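Local coordinates for EmGH1 (Erythrobacter marinus, PDB 5Z87), which is a family 3 glycoside hydrolase that probably acts as a beta-glucosidase, cleaving terminal glucose from beta-glucosides, at residues A[332-337]-A[349-354]. Sequence-based numbering, arbitrary orientation.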
loop_
_atom_site.group_PDB
_atom_site.type_symbol
_atom_site.label_atom_id
_atom_site.label_comp_id
_atom_site.label_asym_id
_atom_site.label_seq_id
_atom_site.Cartn_x
_atom_site.Cartn_y
_atom_site.Cartn_z
ATOM N N GLU A 332 -3.173 31.412 -8.617
ATOM C CA GLU A 332 -3.971 30.307 -9.135
ATOM C C GLU A 332 -4.362 29.333 -8.028
ATOM O O GLU A 332 -5.447 28.749 -8.079
ATOM C CB GLU A 332 -3.233 29.563 -10.257
ATOM C CG GLU A 332 -4.063 28.375 -10.767
ATOM C CD GLU A 332 -3.577 27.744 -12.081
ATOM O OE1 GLU A 332 -2.358 27.527 -12.253
ATOM O OE2 GLU A 332 -4.439 27.441 -12.939
ATOM N N ALA A 333 -3.509 29.164 -7.011
ATOM C CA ALA A 333 -3.847 28.268 -5.902
ATOM C C ALA A 333 -5.036 28.799 -5.109
ATOM O O ALA A 333 -5.972 28.050 -4.792
ATOM C CB ALA A 333 -2.634 28.076 -4.982
ATOM N N ALA A 334 -5.011 30.090 -4.772
ATOM C CA ALA A 334 -6.148 30.702 -4.090
ATOM C C ALA A 334 -7.434 30.474 -4.872
ATOM O O ALA A 334 -8.458 30.090 -4.296
ATOM C CB ALA A 334 -5.884 32.200 -3.879
ATOM N N ILE A 335 -7.381 30.635 -6.202
ATOM C CA ILE A 335 -8.587 30.495 -7.018
ATOM C C ILE A 335 -9.081 29.053 -7.010
ATOM O O ILE A 335 -10.283 28.794 -6.872
ATOM C CB ILE A 335 -8.336 30.989 -8.453
ATOM C CG1 ILE A 335 -8.105 32.498 -8.465
ATOM C CG2 ILE A 335 -9.537 30.642 -9.346
ATOM C CD1 ILE A 335 -7.792 33.058 -9.855
ATOM N N MET A 336 -8.165 28.089 -7.170
ATOM C CA MET A 336 -8.558 26.679 -7.146
ATOM C C MET A 336 -9.198 26.297 -5.814
ATOM O O MET A 336 -10.265 25.672 -5.785
ATOM C CB MET A 336 -7.349 25.792 -7.428
ATOM C CG MET A 336 -6.933 25.777 -8.880
ATOM S SD MET A 336 -5.567 24.626 -9.160
ATOM C CE MET A 336 -5.253 24.926 -10.902
ATOM N N GLY A 337 -8.558 26.662 -4.694
ATOM C CA GLY A 337 -9.127 26.326 -3.394
ATOM C C GLY A 337 -10.506 26.930 -3.165
ATOM O O GLY A 337 -11.425 26.256 -2.679
ATOM N N ASN A 349 -0.005 34.979 6.320
ATOM C CA ASN A 349 0.235 35.619 5.034
ATOM C C ASN A 349 -0.273 34.737 3.895
ATOM O O ASN A 349 0.454 34.403 2.960
ATOM C CB ASN A 349 1.723 35.935 4.875
ATOM C CG ASN A 349 2.014 36.777 3.661
ATOM O OD1 ASN A 349 1.199 37.594 3.255
ATOM N ND2 ASN A 349 3.185 36.577 3.065
ATOM N N GLY A 350 -1.528 34.324 4.002
ATOM C CA GLY A 350 -2.068 33.324 3.104
ATOM C C GLY A 350 -2.286 33.831 1.689
ATOM O O GLY A 350 -2.243 35.028 1.390
ATOM N N VAL A 351 -2.531 32.882 0.785
ATOM C CA VAL A 351 -2.818 33.265 -0.589
ATOM C C VAL A 351 -4.220 33.860 -0.713
ATOM O O VAL A 351 -4.490 34.596 -1.672
ATOM C CB VAL A 351 -2.609 32.077 -1.559
ATOM C CG1 VAL A 351 -1.179 31.567 -1.477
ATOM C CG2 VAL A 351 -3.609 30.948 -1.294
ATOM N N TYR A 352 -5.118 33.587 0.244
ATOM C CA TYR A 352 -6.432 34.224 0.184
ATOM C C TYR A 352 -6.366 35.736 0.364
ATOM O O TYR A 352 -7.360 36.411 0.090
ATOM C CB TYR A 352 -7.378 33.644 1.231
ATOM C CG TYR A 352 -8.138 32.432 0.762
ATOM C CD1 TYR A 352 -7.732 31.724 -0.368
ATOM C CD2 TYR A 352 -9.256 31.983 1.458
ATOM C CE1 TYR A 352 -8.437 30.590 -0.809
ATOM C CE2 TYR A 352 -9.970 30.846 1.033
ATOM C CZ TYR A 352 -9.551 30.161 -0.105
ATOM O OH TYR A 352 -10.245 29.053 -0.517
ATOM N N LEU A 353 -5.233 36.282 0.811
ATOM C CA LEU A 353 -5.093 37.729 0.867
ATOM C C LEU A 353 -5.137 38.352 -0.526
ATOM O O LEU A 353 -5.409 39.549 -0.648
ATOM C CB LEU A 353 -3.798 38.113 1.588
ATOM C CG LEU A 353 -3.832 38.153 3.130
ATOM C CD1 LEU A 353 -4.345 36.870 3.742
ATOM C CD2 LEU A 353 -2.468 38.477 3.727
ATOM N N MET A 354 -4.907 37.561 -1.577
ATOM C CA MET A 354 -5.002 38.036 -2.953
ATOM C C MET A 354 -6.433 38.066 -3.477
ATOM O O MET A 354 -6.656 38.589 -4.572
ATOM C CB MET A 354 -4.159 37.155 -3.894
ATOM C CG MET A 354 -2.667 37.115 -3.587
ATOM S SD MET A 354 -1.797 35.874 -4.588
ATOM C CE MET A 354 -0.175 35.919 -3.824
#
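In the TIM-barrel-like N-terminal domain of this family 3 enzyme, helix 330-340 packs through Ala334 and Gly337 against the 3-10 turn 351-353, which follows strand 345-346. The approach is close at Ala334, whose CA lies 5.5 Å from CA of Val351, consistent with the small side chain there. The Ala334 methyl points into the turn, where CB sits 3.7 Å from Val351 CG2 and 3.5 Å from Val351 O, a carbonyl already engaged by the amide of Met354. With Val351 CG1 anti to the carbonyl carbon (chi1 -59°), CG2 falls between the backbone N and that carbon and meets the helix. Tyr352 slants its ring across the helix from Ala334 toward Gly337, with CD1 4.0 Å from Ala334 CB and CE1 3.5 Å from Ala334 O, which approaches the ring obliquely. Farther along, Tyr352 OH packs 3.4 Å from Gly337 C, where no side chain intervenes; this buried hydroxyl is hydrogen-bonded to the carbonyl of Val342, just beyond the helix. The turn is also anchored by Glu345, whose OE1 and OE2 accept hydrogen bonds from the backbone N of Val351 and of Tyr352, respectively. Away from the ligand pocket, this is plain helix-to-loop packing within the barrel domain, a small-residue helix face closing on the 3-10 turn that leads into helix 355-360.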